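Local atomic coordinates of TssK (Serratia sp. FS14, PDB entry 5Y0E), a protein that probably serves as a trimeric component of the baseplate of the bacterial type VI secretion system. Residues D3-E11 / H19-L27; L54-A65 / F77-A88. All blocks are in the same frame, centred on the assembly; numbering follows the deposited sequence.

In the fold
Contact 1 comes first along the chain and closes before contact 2 opens. It lays the N-terminal segment 3-11 along the helix 17-37. Contact 2 joins segment 54-65 to segment 77-88 twice, in the beta hairpin of strands 62-68 and 74-78 and in the separate pair of strands 59-60 and 87-88. The two contacts share no strand or helix. Their centres lie about 36 Å apart, and their nearest atoms about 18 Å. Contact 1 sits far out, its centre about 43 Å from the centre of the chain, where two other subunits reach it. Contact 2 has its centre about 22 Å from that point, and no other subunit of the assembly touches it. The first therefore belongs to the trimer interface, the second to the beta framework of a single subunit.

Contact 1: D3-E11 / H19-L27; sequences DAHKVVWTE and HFQQAENYL
Lys6 lies over one face of the Tyr26 ring. Its CB stands 4.0 Å from the ring centroid, 16° off the normal, a CH-pi contact. With chi1 at -157°, Lys6 CG points away from its own backbone N, and the chain runs on across the ring; Lys6 CE then comes to 3.4 Å from Tyr26 OH. The carbonyl Ala4 O meets the same ring at its edge, in plane, 3.1 Å from Tyr26 CD1. Ala4 CB rests against the helix backbone, 3.5 Å from Asn25 O. This is the tightly packed part, and Tyr26 gives up more surface here than any other residue of the two segments.

A second patch is aromatic. The edge of the Trp9 six-membered ring points at the face of Phe20, with centroids 6.0 Å apart and planes at 70°. Trp9 CH2 also reaches His19 CB at 3.8 Å, while Ala23 CB lies at the edge of the indole. Between the two patches Val7 CG2 packs on the helix, 3.9 Å from Gln22 CB.

The side chains of His5, Gln22 and Asn25 make the looser, partly exposed side. No hydrogen bond joins the two segments.

Polar ends turn to other partners. Lys6 NZ forms salt bridges with Glu24 and Glu28 of the second subunit, and Tyr26 OH is hydrogen-bonded to Glu28 of that subunit. The helix 17-37 thus carries an extended N-terminal segment, whose residues Lys6 and Val7 pair antiparallel with a strand of the second subunit, while Phe20 stacks on Trp9 of the third.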
loop_
_atom_site.group_PDB
_atom_site.type_symbol
_atom_site.label_atom_id
_atom_site.label_comp_id
_atom_site.label_asym_id
_atom_site.label_seq_id
_atom_site.Cartn_x
_atom_site.Cartn_y
_atom_site.Cartn_z
ATOM N N ASP A 3 -9.813 -3.577 33.775
ATOM C CA ASP A 3 -9.171 -4.065 34.985
ATOM C C ASP A 3 -9.517 -5.516 35.317
ATOM O O ASP A 3 -10.005 -5.794 36.399
ATOM C CB ASP A 3 -9.559 -3.183 36.171
ATOM C CG ASP A 3 -9.008 -1.787 36.060
ATOM O OD1 ASP A 3 -8.902 -1.284 34.923
ATOM O OD2 ASP A 3 -8.673 -1.200 37.111
ATOM N N ALA A 4 -9.262 -6.447 34.410
ATOM C CA ALA A 4 -9.523 -7.860 34.670
ATOM C C ALA A 4 -8.210 -8.529 35.060
ATOM O O ALA A 4 -7.421 -8.920 34.203
ATOM C CB ALA A 4 -10.160 -8.533 33.461
ATOM N N HIS A 5 -7.988 -8.681 36.355
ATOM C CA HIS A 5 -6.747 -9.246 36.854
ATOM C C HIS A 5 -6.815 -10.766 36.920
ATOM O O HIS A 5 -7.883 -11.366 36.891
ATOM C CB HIS A 5 -6.424 -8.686 38.235
ATOM C CG HIS A 5 -6.325 -7.194 38.277
ATOM N ND1 HIS A 5 -5.145 -6.519 38.056
ATOM C CD2 HIS A 5 -7.262 -6.248 38.517
ATOM C CE1 HIS A 5 -5.359 -5.221 38.162
ATOM N NE2 HIS A 5 -6.634 -5.030 38.442
ATOM N N LYS A 6 -5.646 -11.360 37.057
ATOM C CA LYS A 6 -5.464 -12.789 37.139
ATOM C C LYS A 6 -5.928 -13.383 38.449
ATOM O O LYS A 6 -5.778 -12.798 39.494
ATOM C CB LYS A 6 -4.002 -13.110 36.960
ATOM C CG LYS A 6 -3.754 -14.514 36.486
ATOM C CD LYS A 6 -2.296 -14.846 36.589
ATOM C CE LYS A 6 -1.716 -15.090 35.225
ATOM N NZ LYS A 6 -2.100 -16.414 34.718
ATOM N N VAL A 7 -6.473 -14.578 38.370
ATOM C CA VAL A 7 -6.979 -15.263 39.530
ATOM C C VAL A 7 -5.901 -16.130 40.156
ATOM O O VAL A 7 -5.159 -16.783 39.452
ATOM C CB VAL A 7 -8.194 -16.109 39.123
ATOM C CG1 VAL A 7 -8.571 -17.116 40.178
ATOM C CG2 VAL A 7 -9.366 -15.213 38.825
ATOM N N VAL A 8 -5.784 -16.095 41.475
ATOM C CA VAL A 8 -4.804 -16.930 42.161
ATOM C C VAL A 8 -5.468 -18.219 42.631
ATOM O O VAL A 8 -6.256 -18.213 43.576
ATOM C CB VAL A 8 -4.167 -16.195 43.340
ATOM C CG1 VAL A 8 -3.052 -17.035 43.904
ATOM C CG2 VAL A 8 -3.658 -14.855 42.894
ATOM N N TRP A 9 -5.091 -19.317 42.011
ATOM C CA TRP A 9 -5.579 -20.619 42.385
ATOM C C TRP A 9 -4.639 -21.195 43.442
ATOM O O TRP A 9 -3.533 -21.595 43.148
ATOM C CB TRP A 9 -5.636 -21.516 41.162
ATOM C CG TRP A 9 -6.261 -20.835 40.040
ATOM C CD1 TRP A 9 -5.672 -19.967 39.189
ATOM C CD2 TRP A 9 -7.621 -20.907 39.653
ATOM N NE1 TRP A 9 -6.569 -19.508 38.290
ATOM C CE2 TRP A 9 -7.783 -20.070 38.560
ATOM C CE3 TRP A 9 -8.721 -21.603 40.127
ATOM C CZ2 TRP A 9 -8.988 -19.921 37.930
ATOM C CZ3 TRP A 9 -9.900 -21.452 39.502
ATOM C CH2 TRP A 9 -10.034 -20.625 38.420
ATOM N N THR A 10 -5.089 -21.195 44.683
ATOM C CA THR A 10 -4.332 -21.708 45.812
ATOM C C THR A 10 -4.755 -23.137 46.119
ATOM O O THR A 10 -5.741 -23.650 45.599
ATOM C CB THR A 10 -4.538 -20.829 47.038
ATOM O OG1 THR A 10 -5.915 -20.867 47.411
ATOM C CG2 THR A 10 -4.162 -19.402 46.730
ATOM N N GLU A 11 -3.983 -23.783 46.977
ATOM C CA GLU A 11 -4.275 -25.146 47.383
ATOM C C GLU A 11 -5.303 -25.120 48.503
ATOM O O GLU A 11 -5.153 -24.391 49.481
ATOM C CB GLU A 11 -3.002 -25.856 47.834
ATOM C CG GLU A 11 -3.198 -27.310 48.148
ATOM C CD GLU A 11 -2.958 -28.197 46.955
ATOM O OE1 GLU A 11 -1.846 -28.171 46.387
ATOM O OE2 GLU A 11 -3.883 -28.936 46.562
ATOM N N HIS A 19 -14.671 -17.585 40.396
ATOM C CA HIS A 19 -13.358 -17.870 39.908
ATOM C C HIS A 19 -13.337 -18.021 38.411
ATOM O O HIS A 19 -12.575 -17.378 37.746
ATOM C CB HIS A 19 -12.846 -19.140 40.541
ATOM C CG HIS A 19 -12.661 -19.026 42.006
ATOM N ND1 HIS A 19 -13.378 -19.774 42.899
ATOM C CD2 HIS A 19 -11.860 -18.230 42.737
ATOM C CE1 HIS A 19 -13.028 -19.445 44.121
ATOM N NE2 HIS A 19 -12.107 -18.509 44.050
ATOM N N PHE A 20 -14.164 -18.886 37.875
ATOM C CA PHE A 20 -14.168 -19.081 36.458
ATOM C C PHE A 20 -14.601 -17.842 35.724
ATOM O O PHE A 20 -14.111 -17.548 34.675
ATOM C CB PHE A 20 -15.062 -20.241 36.117
ATOM C CG PHE A 20 -14.641 -21.502 36.759
ATOM C CD1 PHE A 20 -14.975 -21.763 38.055
ATOM C CD2 PHE A 20 -13.891 -22.411 36.077
ATOM C CE1 PHE A 20 -14.580 -22.914 38.660
ATOM C CE2 PHE A 20 -13.493 -23.570 36.674
ATOM C CZ PHE A 20 -13.839 -23.818 37.972
ATOM N N GLN A 21 -15.532 -17.118 36.297
ATOM C CA GLN A 21 -16.020 -15.892 35.694
ATOM C C GLN A 21 -14.903 -14.871 35.547
ATOM O O GLN A 21 -14.630 -14.379 34.449
ATOM C CB GLN A 21 -17.162 -15.338 36.541
ATOM C CG GLN A 21 -18.374 -16.235 36.592
ATOM C CD GLN A 21 -19.458 -15.685 37.491
ATOM O OE1 GLN A 21 -19.254 -14.708 38.200
ATOM N NE2 GLN A 21 -20.604 -16.331 37.487
ATOM N N GLN A 22 -14.242 -14.538 36.655
ATOM C CA GLN A 22 -13.167 -13.562 36.601
ATOM C C GLN A 22 -12.011 -14.055 35.756
ATOM O O GLN A 22 -11.285 -13.251 35.168
ATOM C CB GLN A 22 -12.693 -13.254 38.007
ATOM C CG GLN A 22 -13.801 -12.848 38.914
ATOM C CD GLN A 22 -14.371 -11.514 38.546
ATOM O OE1 GLN A 22 -13.707 -10.500 38.683
ATOM N NE2 GLN A 22 -15.605 -11.500 38.085
ATOM N N ALA A 23 -11.827 -15.356 35.678
ATOM C CA ALA A 23 -10.750 -15.907 34.895
ATOM C C ALA A 23 -10.986 -15.702 33.426
ATOM O O ALA A 23 -10.065 -15.436 32.690
ATOM C CB ALA A 23 -10.558 -17.365 35.197
ATOM N N GLU A 24 -12.217 -15.904 32.984
ATOM C CA GLU A 24 -12.548 -15.617 31.595
ATOM C C GLU A 24 -12.449 -14.121 31.322
ATOM O O GLU A 24 -11.968 -13.710 30.262
ATOM C CB GLU A 24 -13.936 -16.168 31.248
ATOM C CG GLU A 24 -13.931 -17.680 30.959
ATOM C CD GLU A 24 -15.286 -18.294 30.579
ATOM O OE1 GLU A 24 -15.309 -19.292 29.825
ATOM O OE2 GLU A 24 -16.340 -17.796 31.029
ATOM N N ASN A 25 -12.846 -13.289 32.282
ATOM C CA ASN A 25 -12.627 -11.854 32.138
ATOM C C ASN A 25 -11.151 -11.551 31.923
ATOM O O ASN A 25 -10.775 -10.879 30.958
ATOM C CB ASN A 25 -13.147 -11.104 33.363
ATOM C CG ASN A 25 -14.643 -10.907 33.339
ATOM O OD1 ASN A 25 -15.354 -11.491 32.533
ATOM N ND2 ASN A 25 -15.130 -10.085 34.238
ATOM N N TYR A 26 -10.308 -12.055 32.793
ATOM C CA TYR A 26 -8.897 -11.797 32.678
ATOM C C TYR A 26 -8.323 -12.229 31.348
ATOM O O TYR A 26 -7.614 -11.492 30.707
ATOM C CB TYR A 26 -8.137 -12.468 33.817
ATOM C CG TYR A 26 -6.681 -12.624 33.541
ATOM C CD1 TYR A 26 -5.814 -11.587 33.730
ATOM C CD2 TYR A 26 -6.183 -13.796 33.059
ATOM C CE1 TYR A 26 -4.491 -11.713 33.448
ATOM C CE2 TYR A 26 -4.859 -13.927 32.779
ATOM C CZ TYR A 26 -4.023 -12.876 32.979
ATOM O OH TYR A 26 -2.710 -13.006 32.710
ATOM N N LEU A 27 -8.672 -13.415 30.918
ATOM C CA LEU A 27 -8.118 -13.916 29.675
ATOM C C LEU A 27 -8.650 -13.140 28.487
ATOM O O LEU A 27 -7.889 -12.802 27.576
ATOM C CB LEU A 27 -8.432 -15.393 29.532
ATOM C CG LEU A 27 -7.617 -16.302 30.434
ATOM C CD1 LEU A 27 -8.129 -17.704 30.275
ATOM C CD2 LEU A 27 -6.149 -16.231 30.069
#

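Contact 2: L54-A65 / F77-A88; sequences LLRQGKIALNAA and FSGAQQAPAPLA
Ile60 and Leu87 form an antiparallel hydrogen-bonded pair. Ile60 N gives to Leu87 O at 2.9 Å, and Leu87 N returns a bond to Ile60 O at 3.0 Å. Ala65 and Phe77 make the same kind of pair at the other end. Phe77 N gives to Ala65 O at 3.0 Å. The reverse bond, Ala65 N to Phe77 O, is longer at 3.2 Å. Gly79 N adds a more bent bond to Asn63 O, 136° at the hydrogen.

The two ladders belong to different sheets. Strands 62-68 and 74-78 are a beta hairpin, completed as a three-stranded antiparallel sheet by strand 44-50; strands 59-60 and 87-88 form a separate two-stranded ribbon. The chain turns a corner at Asn63. There Asn63 and Ala64 both face Asp49, a classic beta bulge.

Apolar contacts centre on Phe77. Its CG sits between the backbone N and the carbonyl carbon (chi1 66°), which folds the ring back over Ala65 N. Pro84 CD covers the opposite face. Leu62 CB comes in at the ring edge, 3.7 Å from Phe77 CZ. Ala65 CB is 3.6 Å from that same Phe77 CZ. Nearer the ribbon, Pro86 CG rests on Ala61 CB at 4.0 Å. Leu62 and Leu87 also pack on Leu153 of strand 142-155, and Phe77 packs on its Leu151.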
loop_
_atom_site.group_PDB
_atom_site.type_symbol
_atom_site.label_atom_id
_atom_site.label_comp_id
_atom_site.label_asym_id
_atom_site.label_seq_id
_atom_site.Cartn_x
_atom_site.Cartn_y
_atom_site.Cartn_z
ATOM N N LEU A 54 -36.976 -9.766 3.849
ATOM C CA LEU A 54 -37.688 -9.134 4.947
ATOM C C LEU A 54 -37.714 -7.623 4.848
ATOM O O LEU A 54 -38.443 -6.984 5.610
ATOM C CB LEU A 54 -37.079 -9.527 6.287
ATOM C CG LEU A 54 -37.950 -10.434 7.154
ATOM C CD1 LEU A 54 -38.042 -11.811 6.562
ATOM C CD2 LEU A 54 -37.394 -10.503 8.554
ATOM N N LEU A 55 -36.928 -7.030 3.955
ATOM C CA LEU A 55 -37.015 -5.591 3.783
ATOM C C LEU A 55 -38.418 -5.184 3.417
ATOM O O LEU A 55 -38.844 -4.066 3.714
ATOM C CB LEU A 55 -36.059 -5.129 2.703
ATOM C CG LEU A 55 -34.667 -4.925 3.237
ATOM C CD1 LEU A 55 -33.790 -4.534 2.102
ATOM C CD2 LEU A 55 -34.712 -3.851 4.281
ATOM N N ARG A 56 -39.153 -6.087 2.798
ATOM C CA ARG A 56 -40.469 -5.787 2.280
ATOM C C ARG A 56 -41.529 -5.760 3.352
ATOM O O ARG A 56 -42.707 -5.630 3.026
ATOM C CB ARG A 56 -40.830 -6.809 1.223
ATOM C CG ARG A 56 -39.615 -7.196 0.428
ATOM C CD ARG A 56 -39.971 -7.926 -0.827
ATOM N NE ARG A 56 -40.581 -9.215 -0.555
ATOM C CZ ARG A 56 -40.371 -10.299 -1.296
ATOM N NH1 ARG A 56 -39.554 -10.236 -2.340
ATOM N NH2 ARG A 56 -40.965 -11.448 -0.993
ATOM N N GLN A 57 -41.163 -5.870 4.615
ATOM C CA GLN A 57 -42.166 -5.808 5.665
ATOM C C GLN A 57 -41.778 -4.810 6.739
ATOM O O GLN A 57 -42.218 -4.919 7.882
ATOM C CB GLN A 57 -42.396 -7.182 6.275
ATOM C CG GLN A 57 -42.082 -8.302 5.328
ATOM C CD GLN A 57 -42.109 -9.656 6.016
ATOM O OE1 GLN A 57 -42.263 -9.735 7.234
ATOM N NE2 GLN A 57 -41.937 -10.729 5.244
ATOM N N GLY A 58 -40.957 -3.829 6.388
ATOM C CA GLY A 58 -40.559 -2.867 7.381
ATOM C C GLY A 58 -39.620 -3.423 8.406
ATOM O O GLY A 58 -39.528 -2.884 9.506
ATOM N N LYS A 59 -38.913 -4.488 8.070
ATOM C CA LYS A 59 -38.000 -5.139 8.993
ATOM C C LYS A 59 -36.584 -5.071 8.446
ATOM O O LYS A 59 -36.350 -5.345 7.263
ATOM C CB LYS A 59 -38.418 -6.597 9.237
ATOM C CG LYS A 59 -39.678 -6.747 10.108
ATOM C CD LYS A 59 -40.140 -8.188 10.202
ATOM C CE LYS A 59 -41.547 -8.302 10.788
ATOM N NZ LYS A 59 -41.607 -8.067 12.253
ATOM N N ILE A 60 -35.653 -4.684 9.306
ATOM C CA ILE A 60 -34.233 -4.887 9.068
ATOM C C ILE A 60 -33.826 -6.204 9.709
ATOM O O ILE A 60 -33.959 -6.379 10.920
ATOM C CB ILE A 60 -33.405 -3.738 9.642
ATOM C CG1 ILE A 60 -33.777 -2.428 8.962
ATOM C CG2 ILE A 60 -31.940 -4.046 9.473
ATOM C CD1 ILE A 60 -33.704 -2.528 7.488
ATOM N N ALA A 61 -33.319 -7.119 8.907
ATOM C CA ALA A 61 -32.859 -8.394 9.416
ATOM C C ALA A 61 -31.510 -8.754 8.810
ATOM O O ALA A 61 -31.295 -8.594 7.608
ATOM C CB ALA A 61 -33.878 -9.482 9.123
ATOM N N LEU A 62 -30.617 -9.273 9.640
ATOM C CA LEU A 62 -29.316 -9.747 9.187
ATOM C C LEU A 62 -29.349 -11.256 9.021
ATOM O O LEU A 62 -29.534 -11.974 9.995
ATOM C CB LEU A 62 -28.232 -9.361 10.178
ATOM C CG LEU A 62 -28.232 -7.874 10.428
ATOM C CD1 LEU A 62 -27.145 -7.506 11.390
ATOM C CD2 LEU A 62 -28.049 -7.176 9.115
ATOM N N ASN A 63 -29.162 -11.731 7.792
ATOM C CA ASN A 63 -28.952 -13.161 7.578
ATOM C C ASN A 63 -27.747 -13.668 8.368
ATOM O O ASN A 63 -27.816 -14.703 9.033
ATOM C CB ASN A 63 -28.750 -13.447 6.089
ATOM C CG ASN A 63 -30.044 -13.555 5.323
ATOM O OD1 ASN A 63 -31.056 -14.000 5.849
ATOM N ND2 ASN A 63 -30.011 -13.168 4.058
ATOM N N ALA A 64 -26.633 -12.946 8.302
ATOM C CA ALA A 64 -25.359 -13.375 8.852
ATOM C C ALA A 64 -24.472 -12.151 8.998
ATOM O O ALA A 64 -24.658 -11.159 8.299
ATOM C CB ALA A 64 -24.691 -14.411 7.954
ATOM N N ALA A 65 -23.504 -12.235 9.902
ATOM C CA ALA A 65 -22.538 -11.160 10.072
ATOM C C ALA A 65 -21.393 -11.644 10.945
ATOM O O ALA A 65 -21.555 -12.557 11.750
ATOM C CB ALA A 65 -23.186 -9.928 10.698
ATOM N N PHE A 77 -22.443 -14.803 13.558
ATOM C CA PHE A 77 -23.709 -15.510 13.618
ATOM C C PHE A 77 -24.188 -15.782 12.210
ATOM O O PHE A 77 -23.734 -15.170 11.249
ATOM C CB PHE A 77 -24.771 -14.746 14.418
ATOM C CG PHE A 77 -25.205 -13.443 13.800
ATOM C CD1 PHE A 77 -26.046 -13.412 12.702
ATOM C CD2 PHE A 77 -24.800 -12.251 14.343
ATOM C CE1 PHE A 77 -26.444 -12.224 12.148
ATOM C CE2 PHE A 77 -25.204 -11.056 13.797
ATOM C CZ PHE A 77 -26.026 -11.044 12.697
ATOM N N SER A 78 -25.122 -16.712 12.101
ATOM C CA SER A 78 -25.704 -17.035 10.813
ATOM C C SER A 78 -27.028 -17.732 11.043
ATOM O O SER A 78 -27.192 -18.478 12.002
ATOM C CB SER A 78 -24.791 -17.916 9.981
ATOM O OG SER A 78 -25.460 -18.303 8.807
ATOM N N GLY A 79 -27.973 -17.471 10.161
ATOM C CA GLY A 79 -29.274 -18.063 10.319
ATOM C C GLY A 79 -30.146 -17.291 11.275
ATOM O O GLY A 79 -29.672 -16.709 12.248
ATOM N N ALA A 80 -31.446 -17.321 11.008
ATOM C CA ALA A 80 -32.396 -16.589 11.829
ATOM C C ALA A 80 -32.381 -17.059 13.272
ATOM O O ALA A 80 -32.708 -16.287 14.172
ATOM C CB ALA A 80 -33.792 -16.729 11.239
ATOM N N GLN A 81 -32.006 -18.313 13.514
ATOM C CA GLN A 81 -31.946 -18.826 14.877
ATOM C C GLN A 81 -30.961 -18.043 15.728
ATOM O O GLN A 81 -31.192 -17.845 16.921
ATOM C CB GLN A 81 -31.551 -20.301 14.872
ATOM C CG GLN A 81 -32.204 -21.141 13.779
ATOM C CD GLN A 81 -31.526 -20.997 12.420
ATOM O OE1 GLN A 81 -31.073 -19.921 12.059
ATOM N NE2 GLN A 81 -31.452 -22.089 11.671
ATOM N N GLN A 82 -29.864 -17.578 15.134
ATOM C CA GLN A 82 -28.843 -16.859 15.883
ATOM C C GLN A 82 -28.826 -15.366 15.630
ATOM O O GLN A 82 -28.336 -14.624 16.483
ATOM C CB GLN A 82 -27.451 -17.407 15.561
ATOM C CG GLN A 82 -27.448 -18.831 15.120
ATOM C CD GLN A 82 -26.095 -19.263 14.583
ATOM O OE1 GLN A 82 -25.278 -18.439 14.218
ATOM N NE2 GLN A 82 -25.858 -20.560 14.535
ATOM N N ALA A 83 -29.378 -14.908 14.541
ATOM C CA ALA A 83 -29.365 -13.496 14.332
ATOM C C ALA A 83 -30.157 -12.748 15.370
ATOM O O ALA A 83 -31.104 -13.212 15.969
ATOM C CB ALA A 83 -29.897 -13.184 12.965
ATOM N N PRO A 84 -29.868 -11.483 15.500
ATOM C CA PRO A 84 -30.636 -10.662 16.411
ATOM C C PRO A 84 -32.061 -10.492 15.917
ATOM O O PRO A 84 -32.347 -10.555 14.733
ATOM C CB PRO A 84 -29.942 -9.322 16.314
ATOM C CG PRO A 84 -28.602 -9.635 15.840
ATOM C CD PRO A 84 -28.786 -10.738 14.884
ATOM N N ALA A 85 -32.950 -10.227 16.856
ATOM C CA ALA A 85 -34.343 -9.993 16.565
ATOM C C ALA A 85 -34.463 -8.905 15.551
ATOM O O ALA A 85 -33.899 -7.862 15.704
ATOM C CB ALA A 85 -35.058 -9.568 17.816
ATOM N N PRO A 86 -35.208 -9.149 14.490
ATOM C CA PRO A 86 -35.368 -8.133 13.470
ATOM C C PRO A 86 -35.997 -6.866 13.987
ATOM O O PRO A 86 -36.802 -6.841 14.892
ATOM C CB PRO A 86 -36.240 -8.820 12.447
ATOM C CG PRO A 86 -35.845 -10.229 12.568
ATOM C CD PRO A 86 -35.703 -10.441 14.032
ATOM N N LEU A 87 -35.611 -5.777 13.367
ATOM C CA LEU A 87 -36.078 -4.503 13.793
ATOM C C LEU A 87 -37.138 -3.940 12.912
ATOM O O LEU A 87 -36.917 -3.682 11.754
ATOM C CB LEU A 87 -34.919 -3.548 13.849
ATOM C CG LEU A 87 -35.203 -2.143 14.288
ATOM C CD1 LEU A 87 -35.448 -2.116 15.764
ATOM C CD2 LEU A 87 -34.000 -1.302 13.963
ATOM N N ALA A 88 -38.316 -3.785 13.480
ATOM C CA ALA A 88 -39.421 -3.163 12.777
ATOM C C ALA A 88 -39.227 -1.662 12.759
ATOM O O ALA A 88 -38.854 -1.057 13.764
ATOM C CB ALA A 88 -40.745 -3.506 13.451
#